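PDB 5JBD: inactive glucansucrase from Lactobacillus reuteri, which belongs to glycoside hydrolase family 70, with a TIM-barrel-type fold, and binds a calcium ion. Local coordinates for residues Glu798-Gly801 with Gly802-Ala806; Ala253-Leu256 with Asn257-Tyr260; Lys810-Pro813 with Asp814-Thr817. All coordinates share one frame; numbering follows the deposited sequence.

Interaction 1 of 3, residues Glu798-Gly801 with Gly802-Ala806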
ATOM      1  N   GLU A 798       8.525  18.504  -9.997  1.00 29.90           N
ATOM      2  CA  GLU A 798       8.830  19.782 -10.655  1.00 31.24           C
ATOM      3  C   GLU A 798       9.347  19.548 -12.057  1.00 30.04           C
ATOM      4  O   GLU A 798       8.876  20.167 -12.987  1.00 31.64           O
ATOM      5  CB  GLU A 798       9.870  20.612  -9.877  1.00 34.51           C
ATOM      6  CG  GLU A 798       9.383  21.167  -8.543  1.00 36.94           C
ATOM      7  CD  GLU A 798       8.484  22.387  -8.653  1.00 39.32           C
ATOM      8  OE1 GLU A 798       8.222  22.878  -9.786  1.00 38.04           O
ATOM      9  OE2 GLU A 798       8.010  22.843  -7.577  1.00 42.38           O
ATOM     10  N   THR A 799      10.302  18.639 -12.205  1.00 29.61           N
ATOM     11  CA  THR A 799      10.929  18.388 -13.499  1.00 30.33           C
ATOM     12  C   THR A 799      10.032  17.593 -14.460  1.00 30.83           C
ATOM     13  O   THR A 799       9.926  17.943 -15.632  1.00 30.29           O
ATOM     14  CB  THR A 799      12.283  17.664 -13.322  1.00 29.97           C
ATOM     15  OG1 THR A 799      13.149  18.478 -12.533  1.00 29.97           O
ATOM     16  CG2 THR A 799      12.961  17.393 -14.668  1.00 30.84           C
ATOM     17  N   TYR A 800       9.401  16.527 -13.968  1.00 29.95           N
ATOM     18  CA  TYR A 800       8.729  15.551 -14.841  1.00 30.02           C
ATOM     19  C   TYR A 800       7.209  15.663 -14.904  1.00 30.46           C
ATOM     20  O   TYR A 800       6.585  15.111 -15.822  1.00 31.06           O
ATOM     21  CB  TYR A 800       9.144  14.137 -14.422  1.00 29.35           C
ATOM     22  CG  TYR A 800      10.630  13.931 -14.585  1.00 29.17           C
ATOM     23  CD1 TYR A 800      11.160  13.669 -15.826  1.00 29.91           C
ATOM     24  CD2 TYR A 800      11.511  14.038 -13.498  1.00 30.20           C
ATOM     25  CE1 TYR A 800      12.530  13.499 -15.997  1.00 30.35           C
ATOM     26  CE2 TYR A 800      12.888  13.875 -13.657  1.00 30.50           C
ATOM     27  CZ  TYR A 800      13.387  13.607 -14.913  1.00 30.63           C
ATOM     28  OH  TYR A 800      14.730  13.439 -15.107  1.00 33.30           O
ATOM     29  N   GLY A 801       6.617  16.371 -13.949  1.00 29.79           N
ATOM     30  CA  GLY A 801       5.175  16.487 -13.868  1.00 30.16           C
ATOM     31  C   GLY A 801       4.638  17.160 -15.110  1.00 31.12           C
ATOM     32  O   GLY A 801       5.016  18.296 -15.424  1.00 27.99           O
ATOM     33  N   GLY A 802       3.794  16.441 -15.847  1.00 29.01           N
ATOM     34  CA  GLY A 802       3.230  16.958 -17.086  1.00 29.10           C
ATOM     35  C   GLY A 802       4.180  17.120 -18.259  1.00 29.48           C
ATOM     36  O   GLY A 802       3.762  17.588 -19.321  1.00 30.22           O
ATOM     37  N   LYS A 803       5.434  16.701 -18.109  1.00 30.05           N
ATOM     38  CA  LYS A 803       6.463  16.965 -19.123  1.00 31.13           C
ATOM     39  C   LYS A 803       6.144  16.369 -20.508  1.00 30.46           C
ATOM     40  O   LYS A 803       6.463  16.965 -21.531  1.00 29.39           O
ATOM     41  CB  LYS A 803       7.825  16.460 -18.623  1.00 31.68           C
ATOM     42  CG  LYS A 803       8.987  16.704 -19.573  1.00 32.99           C
ATOM     43  CD  LYS A 803      10.275  16.179 -18.963  1.00 34.37           C
ATOM     44  CE  LYS A 803      11.442  16.402 -19.881  1.00 36.73           C
ATOM     45  NZ  LYS A 803      12.731  15.913 -19.331  1.00 37.10           N
ATOM     46  N   TYR A 804       5.514  15.195 -20.514  1.00 28.26           N
ATOM     47  CA  TYR A 804       5.206  14.441 -21.730  1.00 29.01           C
ATOM     48  C   TYR A 804       3.792  14.670 -22.298  1.00 29.66           C
ATOM     49  O   TYR A 804       3.422  14.048 -23.306  1.00 30.14           O
ATOM     50  CB  TYR A 804       5.446  12.941 -21.438  1.00 28.92           C
ATOM     51  CG  TYR A 804       6.761  12.736 -20.713  1.00 27.97           C
ATOM     52  CD1 TYR A 804       7.953  12.994 -21.362  1.00 29.60           C
ATOM     53  CD2 TYR A 804       6.813  12.349 -19.371  1.00 27.48           C
ATOM     54  CE1 TYR A 804       9.167  12.852 -20.710  1.00 29.44           C
ATOM     55  CE2 TYR A 804       8.028  12.207 -18.715  1.00 27.88           C
ATOM     56  CZ  TYR A 804       9.195  12.451 -19.393  1.00 28.11           C
ATOM     57  OH  TYR A 804      10.395  12.310 -18.764  1.00 27.24           O
ATOM     58  N   LEU A 805       3.011  15.555 -21.676  1.00 29.28           N
ATOM     59  CA  LEU A 805       1.626  15.777 -22.109  1.00 29.59           C
ATOM     60  C   LEU A 805       1.484  16.294 -23.550  1.00 30.21           C
ATOM     61  O   LEU A 805       0.593  15.835 -24.281  1.00 29.06           O
ATOM     62  CB  LEU A 805       0.881  16.683 -21.122  1.00 30.45           C
ATOM     63  CG  LEU A 805       0.590  16.016 -19.761  1.00 30.65           C
ATOM     64  CD1 LEU A 805       0.007  17.032 -18.789  1.00 30.71           C
ATOM     65  CD2 LEU A 805      -0.349  14.821 -19.899  1.00 30.36           C
ATOM     66  N   ALA A 806       2.341  17.244 -23.950  1.00 31.22           N
ATOM     67  CA  ALA A 806       2.263  17.814 -25.296  1.00 31.50           C
ATOM     68  C   ALA A 806       2.567  16.760 -26.354  1.00 31.80           C
ATOM     69  O   ALA A 806       1.877  16.682 -27.367  1.00 32.28           O
ATOM     70  CB  ALA A 806       3.199  19.005 -25.441  1.00 31.98           C
TER
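A type II beta turn from Y800 to K803 carries the chain out of helix 794-800, and a type I turn from G802 to L805 overlaps it and leads the chain into helix 805-811. The first turn is closed by a bond from K803 N to Y800 O of 3.0 Å, nearly straight at the hydrogen (167°), although the donor stands well above the carbonyl plane. G802 sits at the third position of this turn with positive phi, a conformation that favours glycine. The second turn is closed by L805 N on G802 O, 3.2 Å. Y800 O has a further partner in N257 ND2, and Y804 N donates to N257 OD1, so the amide of one asparagine on helix 249-263 spans both turns.

K803 and Y804 each lie beside Y800, their side chains pointing the same way as its own. K803 is fully extended, with CG anti to its backbone N (chi1 -179°), which lays the methylenes beside the tyrosine ring: CD comes 3.8 Å from T799 O and approaches the ring obliquely, 4.1 Å from Y800 CD1. The K803 chain also touches R832. On the ring of Y804, one face carries K803 CB over its centre, while the ring meets that of Y260 at about 50°; Y800 meets F261 at a similar angle. Between Y800 and Y804 the contact falls on the hydroxyl of the second, for Y804 OH lies at the edge of the Y800 ring, near its plane, 3.3 Å from Y800 CD1.

Interaction 2 of 3, residues Ala253-Leu256 with Asn257-Tyr260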
ATOM      1  N   ALA A 253      -4.949  13.419 -16.418  1.00 26.16           N
ATOM      2  CA  ALA A 253      -3.889  13.645 -17.397  1.00 26.19           C
ATOM      3  C   ALA A 253      -2.503  13.387 -16.796  1.00 26.65           C
ATOM      4  O   ALA A 253      -1.654  12.771 -17.443  1.00 27.69           O
ATOM      5  CB  ALA A 253      -3.981  15.053 -17.981  1.00 27.20           C
ATOM      6  N   GLU A 254      -2.272  13.827 -15.560  1.00 26.38           N
ATOM      7  CA  GLU A 254      -0.992  13.549 -14.878  1.00 27.11           C
ATOM      8  C   GLU A 254      -0.699  12.044 -14.692  1.00 26.58           C
ATOM      9  O   GLU A 254       0.459  11.622 -14.805  1.00 26.25           O
ATOM     10  CB  GLU A 254      -0.883  14.333 -13.546  1.00 26.98           C
ATOM     11  CG  GLU A 254       0.292  13.983 -12.619  1.00 26.94           C
ATOM     12  CD  GLU A 254       1.677  14.096 -13.250  1.00 28.16           C
ATOM     13  OE1 GLU A 254       1.836  14.751 -14.305  1.00 29.68           O
ATOM     14  OE2 GLU A 254       2.627  13.516 -12.668  1.00 27.46           O
ATOM     15  N   ASN A 255      -1.722  11.232 -14.438  1.00 27.30           N
ATOM     16  CA  ASN A 255      -1.520   9.764 -14.349  1.00 25.97           C
ATOM     17  C   ASN A 255      -1.016   9.183 -15.675  1.00 25.76           C
ATOM     18  O   ASN A 255      -0.117   8.323 -15.678  1.00 24.57           O
ATOM     19  CB  ASN A 255      -2.802   9.039 -13.915  1.00 26.93           C
ATOM     20  CG  ASN A 255      -3.207   9.363 -12.492  1.00 27.18           C
ATOM     21  OD1 ASN A 255      -2.361   9.636 -11.622  1.00 27.66           O
ATOM     22  ND2 ASN A 255      -4.511   9.333 -12.244  1.00 26.19           N
ATOM     23  N   LEU A 256      -1.573   9.682 -16.785  1.00 24.46           N
ATOM     24  CA  LEU A 256      -1.136   9.290 -18.123  1.00 24.67           C
ATOM     25  C   LEU A 256       0.325   9.657 -18.344  1.00 25.61           C
ATOM     26  O   LEU A 256       1.092   8.832 -18.851  1.00 27.49           O
ATOM     27  CB  LEU A 256      -2.025   9.911 -19.208  1.00 25.35           C
ATOM     28  CG  LEU A 256      -3.474   9.446 -19.214  1.00 24.89           C
ATOM     29  CD1 LEU A 256      -4.296  10.253 -20.198  1.00 26.01           C
ATOM     30  CD2 LEU A 256      -3.566   7.970 -19.549  1.00 25.29           C
ATOM     31  N   ASN A 257       0.700  10.873 -17.948  1.00 26.15           N
ATOM     32  CA  ASN A 257       2.103  11.318 -17.940  1.00 26.77           C
ATOM     33  C   ASN A 257       3.001  10.355 -17.171  1.00 26.37           C
ATOM     34  O   ASN A 257       4.058   9.956 -17.655  1.00 26.64           O
ATOM     35  CB  ASN A 257       2.219  12.718 -17.318  1.00 26.84           C
ATOM     36  CG  ASN A 257       3.540  13.379 -17.628  1.00 27.64           C
ATOM     37  OD1 ASN A 257       3.708  13.967 -18.697  1.00 27.46           O
ATOM     38  ND2 ASN A 257       4.490  13.286 -16.702  1.00 27.07           N
ATOM     39  N   TRP A 258       2.567  10.003 -15.966  1.00 25.33           N
ATOM     40  CA  TRP A 258       3.318   9.122 -15.062  1.00 24.96           C
ATOM     41  C   TRP A 258       3.478   7.714 -15.639  1.00 23.94           C
ATOM     42  O   TRP A 258       4.560   7.117 -15.585  1.00 22.13           O
ATOM     43  CB  TRP A 258       2.596   9.047 -13.712  1.00 25.34           C
ATOM     44  CG  TRP A 258       3.382   8.475 -12.562  1.00 25.95           C
ATOM     45  CD1 TRP A 258       4.738   8.423 -12.424  1.00 26.22           C
ATOM     46  CD2 TRP A 258       2.840   7.942 -11.347  1.00 25.99           C
ATOM     47  NE1 TRP A 258       5.070   7.871 -11.214  1.00 25.44           N
ATOM     48  CE2 TRP A 258       3.922   7.574 -10.532  1.00 26.21           C
ATOM     49  CE3 TRP A 258       1.544   7.733 -10.881  1.00 25.28           C
ATOM     50  CZ2 TRP A 258       3.750   6.994  -9.273  1.00 26.03           C
ATOM     51  CZ3 TRP A 258       1.368   7.176  -9.624  1.00 26.30           C
ATOM     52  CH2 TRP A 258       2.465   6.818  -8.831  1.00 25.27           C
ATOM     53  N   GLU A 259       2.389   7.190 -16.196  1.00 23.74           N
ATOM     54  CA  GLU A 259       2.416   5.880 -16.857  1.00 23.84           C
ATOM     55  C   GLU A 259       3.370   5.868 -18.046  1.00 24.04           C
ATOM     56  O   GLU A 259       4.181   4.949 -18.183  1.00 23.28           O
ATOM     57  CB  GLU A 259       1.002   5.480 -17.276  1.00 24.67           C
ATOM     58  CG  GLU A 259       0.089   5.178 -16.086  1.00 23.68           C
ATOM     59  CD  GLU A 259      -1.386   5.392 -16.366  1.00 24.73           C
ATOM     60  OE1 GLU A 259      -1.777   5.409 -17.552  1.00 27.05           O
ATOM     61  OE2 GLU A 259      -2.159   5.574 -15.394  1.00 23.67           O
ATOM     62  N   TYR A 260       3.319   6.931 -18.858  1.00 23.89           N
ATOM     63  CA  TYR A 260       4.206   7.060 -20.006  1.00 24.55           C
ATOM     64  C   TYR A 260       5.680   7.078 -19.554  1.00 24.34           C
ATOM     65  O   TYR A 260       6.537   6.440 -20.175  1.00 24.91           O
ATOM     66  CB  TYR A 260       3.858   8.311 -20.839  1.00 24.95           C
ATOM     67  CG  TYR A 260       4.772   8.503 -22.032  1.00 26.05           C
ATOM     68  CD1 TYR A 260       4.592   7.769 -23.207  1.00 26.46           C
ATOM     69  CD2 TYR A 260       5.852   9.379 -21.964  1.00 27.07           C
ATOM     70  CE1 TYR A 260       5.455   7.918 -24.283  1.00 27.15           C
ATOM     71  CE2 TYR A 260       6.712   9.546 -23.037  1.00 27.91           C
ATOM     72  CZ  TYR A 260       6.515   8.823 -24.185  1.00 27.98           C
ATOM     73  OH  TYR A 260       7.388   9.008 -25.232  1.00 29.18           O
TER
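Successive turns of helix 249-263 meet here through four i to i+4 bonds, which pair each carbonyl of residues 253-256 with an amide of residues 257-260. N257 N reaches A253 O at 3.1 Å; W258 N to E254 O and Y260 N to L256 O are both 2.9 Å. The shortest is E259 N to N255 O, 2.8 Å.

The side chains find their polar partners mostly off the helix. A bend at chi2 (56°) carries the E254 carboxylate forward toward N257, where OE1 lies 3.7 Å from N257 CB and its plane is 30° from that of the N257 amide. E254 OE2 is bonded to Y713 OH and Q797 NE2, whereas OE1 takes a weak bond from G802 N. The N257 amide is satisfied at both ends, by the backbone of residues 800-804 and, at ND2, by Y713 OH as well. N255 ND2 bonds to N246 OD1, and W258 NE1 to R712 O. E259 OE1 lies 3.7 Å from L256 CD2, a van der Waals contact.

This part of the helix is largely buried, packed against several elements. E259 and Y260 pack on helix 291-304, W258 and E259 on I748 of strand 743-748 in the parallel sheet, and A253, N257 and Y260 on helix 805-811.

Interaction 3 of 3, residues Lys810-Pro813 with Asp814-Thr817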
ATOM      1  N   LYS A 810      -0.031  15.140 -29.107  1.00 36.95           N
ATOM      2  CA  LYS A 810       0.361  15.102 -30.513  1.00 39.57           C
ATOM      3  C   LYS A 810       0.225  13.707 -31.147  1.00 37.36           C
ATOM      4  O   LYS A 810      -0.303  13.567 -32.250  1.00 35.95           O
ATOM      5  CB  LYS A 810       1.801  15.594 -30.654  1.00 45.04           C
ATOM      6  CG  LYS A 810       2.240  15.811 -32.093  1.00 50.17           C
ATOM      7  CD  LYS A 810       1.735  17.135 -32.613  1.00 56.34           C
ATOM      8  CE  LYS A 810       1.871  17.273 -34.126  1.00 60.62           C
ATOM      9  NZ  LYS A 810       1.448  18.632 -34.566  1.00 62.28           N
ATOM     10  N   ASN A 811       0.696  12.687 -30.438  1.00 34.69           N
ATOM     11  CA  ASN A 811       0.683  11.324 -30.966  1.00 35.38           C
ATOM     12  C   ASN A 811      -0.641  10.592 -30.741  1.00 32.67           C
ATOM     13  O   ASN A 811      -1.047   9.812 -31.595  1.00 33.01           O
ATOM     14  CB  ASN A 811       1.849  10.526 -30.383  1.00 35.48           C
ATOM     15  CG  ASN A 811       3.175  10.957 -30.961  1.00 39.04           C
ATOM     16  OD1 ASN A 811       3.381  10.831 -32.154  1.00 43.58           O
ATOM     17  ND2 ASN A 811       4.065  11.468 -30.136  1.00 39.39           N
ATOM     18  N   TYR A 812      -1.303  10.852 -29.609  1.00 32.03           N
ATOM     19  CA  TYR A 812      -2.514  10.122 -29.199  1.00 30.99           C
ATOM     20  C   TYR A 812      -3.594  11.099 -28.738  1.00 31.72           C
ATOM     21  O   TYR A 812      -4.002  11.070 -27.570  1.00 29.64           O
ATOM     22  CB  TYR A 812      -2.190   9.117 -28.080  1.00 29.92           C
ATOM     23  CG  TYR A 812      -0.939   8.286 -28.307  1.00 29.08           C
ATOM     24  CD1 TYR A 812      -0.818   7.451 -29.411  1.00 29.23           C
ATOM     25  CD2 TYR A 812       0.138   8.349 -27.414  1.00 29.42           C
ATOM     26  CE1 TYR A 812       0.327   6.683 -29.608  1.00 29.77           C
ATOM     27  CE2 TYR A 812       1.283   7.586 -27.604  1.00 28.90           C
ATOM     28  CZ  TYR A 812       1.373   6.759 -28.694  1.00 28.84           C
ATOM     29  OH  TYR A 812       2.517   6.023 -28.874  1.00 29.13           O
ATOM     30  N   PRO A 813      -4.097  11.944 -29.665  1.00 32.44           N
ATOM     31  CA  PRO A 813      -5.054  12.995 -29.269  1.00 33.44           C
ATOM     32  C   PRO A 813      -6.349  12.473 -28.615  1.00 32.81           C
ATOM     33  O   PRO A 813      -6.957  13.187 -27.809  1.00 32.69           O
ATOM     34  CB  PRO A 813      -5.349  13.737 -30.586  1.00 35.17           C
ATOM     35  CG  PRO A 813      -4.937  12.795 -31.674  1.00 35.68           C
ATOM     36  CD  PRO A 813      -3.822  11.961 -31.114  1.00 34.19           C
ATOM     37  N   ASP A 814      -6.748  11.244 -28.953  1.00 32.86           N
ATOM     38  CA  ASP A 814      -7.918  10.577 -28.329  1.00 32.46           C
ATOM     39  C   ASP A 814      -7.878  10.526 -26.786  1.00 32.02           C
ATOM     40  O   ASP A 814      -8.928  10.542 -26.129  1.00 29.31           O
ATOM     41  CB  ASP A 814      -8.107   9.156 -28.902  1.00 32.75           C
ATOM     42  CG  ASP A 814      -6.855   8.297 -28.756  1.00 32.37           C
ATOM     43  OD1 ASP A 814      -5.902   8.473 -29.545  1.00 32.40           O
ATOM     44  OD2 ASP A 814      -6.809   7.479 -27.833  1.00 30.44           O
ATOM     45  N   LEU A 815      -6.669  10.487 -26.218  1.00 31.17           N
ATOM     46  CA  LEU A 815      -6.494  10.516 -24.768  1.00 31.42           C
ATOM     47  C   LEU A 815      -7.193  11.700 -24.112  1.00 30.95           C
ATOM     48  O   LEU A 815      -7.667  11.585 -22.977  1.00 28.80           O
ATOM     49  CB  LEU A 815      -4.998  10.548 -24.395  1.00 31.74           C
ATOM     50  CG  LEU A 815      -4.184   9.287 -24.696  1.00 31.38           C
ATOM     51  CD1 LEU A 815      -2.723   9.506 -24.343  1.00 31.60           C
ATOM     52  CD2 LEU A 815      -4.748   8.093 -23.954  1.00 31.28           C
ATOM     53  N   PHE A 816      -7.214  12.838 -24.814  1.00 31.50           N
ATOM     54  CA  PHE A 816      -7.720  14.090 -24.272  1.00 32.31           C
ATOM     55  C   PHE A 816      -9.016  14.565 -24.936  1.00 32.68           C
ATOM     56  O   PHE A 816      -9.443  15.708 -24.720  1.00 31.58           O
ATOM     57  CB  PHE A 816      -6.591  15.141 -24.332  1.00 32.40           C
ATOM     58  CG  PHE A 816      -5.301  14.633 -23.729  1.00 31.05           C
ATOM     59  CD1 PHE A 816      -5.197  14.435 -22.364  1.00 30.03           C
ATOM     60  CD2 PHE A 816      -4.223  14.286 -24.533  1.00 31.22           C
ATOM     61  CE1 PHE A 816      -4.038  13.924 -21.803  1.00 29.30           C
ATOM     62  CE2 PHE A 816      -3.055  13.783 -23.974  1.00 30.14           C
ATOM     63  CZ  PHE A 816      -2.963  13.605 -22.607  1.00 29.55           C
ATOM     64  N   THR A 817      -9.654  13.683 -25.712  1.00 32.40           N
ATOM     65  CA  THR A 817     -11.043  13.910 -26.165  1.00 33.52           C
ATOM     66  C   THR A 817     -12.044  12.847 -25.678  1.00 32.27           C
ATOM     67  O   THR A 817     -13.236  13.099 -25.684  1.00 34.89           O
ATOM     68  CB  THR A 817     -11.132  14.037 -27.699  1.00 34.41           C
ATOM     69  OG1 THR A 817     -10.623  12.856 -28.320  1.00 33.64           O
ATOM     70  CG2 THR A 817     -10.340  15.246 -28.180  1.00 36.76           C
TER
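Two backbone hydrogen bonds, each of i to i+3 span, link Y812 and P813 with the residues that follow them. L815 N donates to Y812 O and F816 N to P813 O, both at 3.0 Å. The bonds are bent to a similar degree at the hydrogen, 156° and 155°, and in each the donor stands above the carbonyl plane. A longer backbone bond of 3.3 Å, from T817 N to D814 O, continues the series.

The first two bonds belong to a short 3-10 segment that begins at P813 and takes over where helix 805-811 ends. Y812 is the first residue to leave helical geometry, and its non-helical backbone forms the joint between the two; the proline after it opens the new winding.

An apolar contact joins Y812 to L815: CD1 of the leucine lies 3.8 Å from Y812 CB and meets the tyrosine ring obliquely. Other side-chain packing surrounds it. L815 CB and CG rest on Y812 O, each at 3.4 Å. Y812 also packs on D302 and M303 of helix 291-304, and L815 on Q298 and D302 of that helix. The F816 ring has L815 CB over one face, offset toward the rim, and extends to L805 and L808 as well as to A253 and L256 of helix 249-263.

Among the polar side chains, D814 has its CG between the backbone N and the carbonyl carbon (chi1 56°), which turns the carboxylate toward the Y812-P813 peptide, with OD1 3.6 Å from Y812 C. OD2 accepts from Q298 NE2 and lies close to D302 OD2, a pairing of like charges that may raise the proton affinity of one of the two acids.

From the N terminus the chain first meets interaction 2, inside helix 249-263, and only more than 500 residues later interactions 1 and 3, at the two ends of helix 805-811. The three lie in series, so none nests within or crosses another. None closes a long loop: interaction 2 joins successive helical turns, interaction 1 closes the tight turns between helices 794-800 and 805-811, and interaction 3 the winding after the second. Space reunites them. Helix 249-263 is held by hydrogen bonds to the turns of interaction 1 and by packing to the winding of interaction 3, which ties these late elements to a much earlier one.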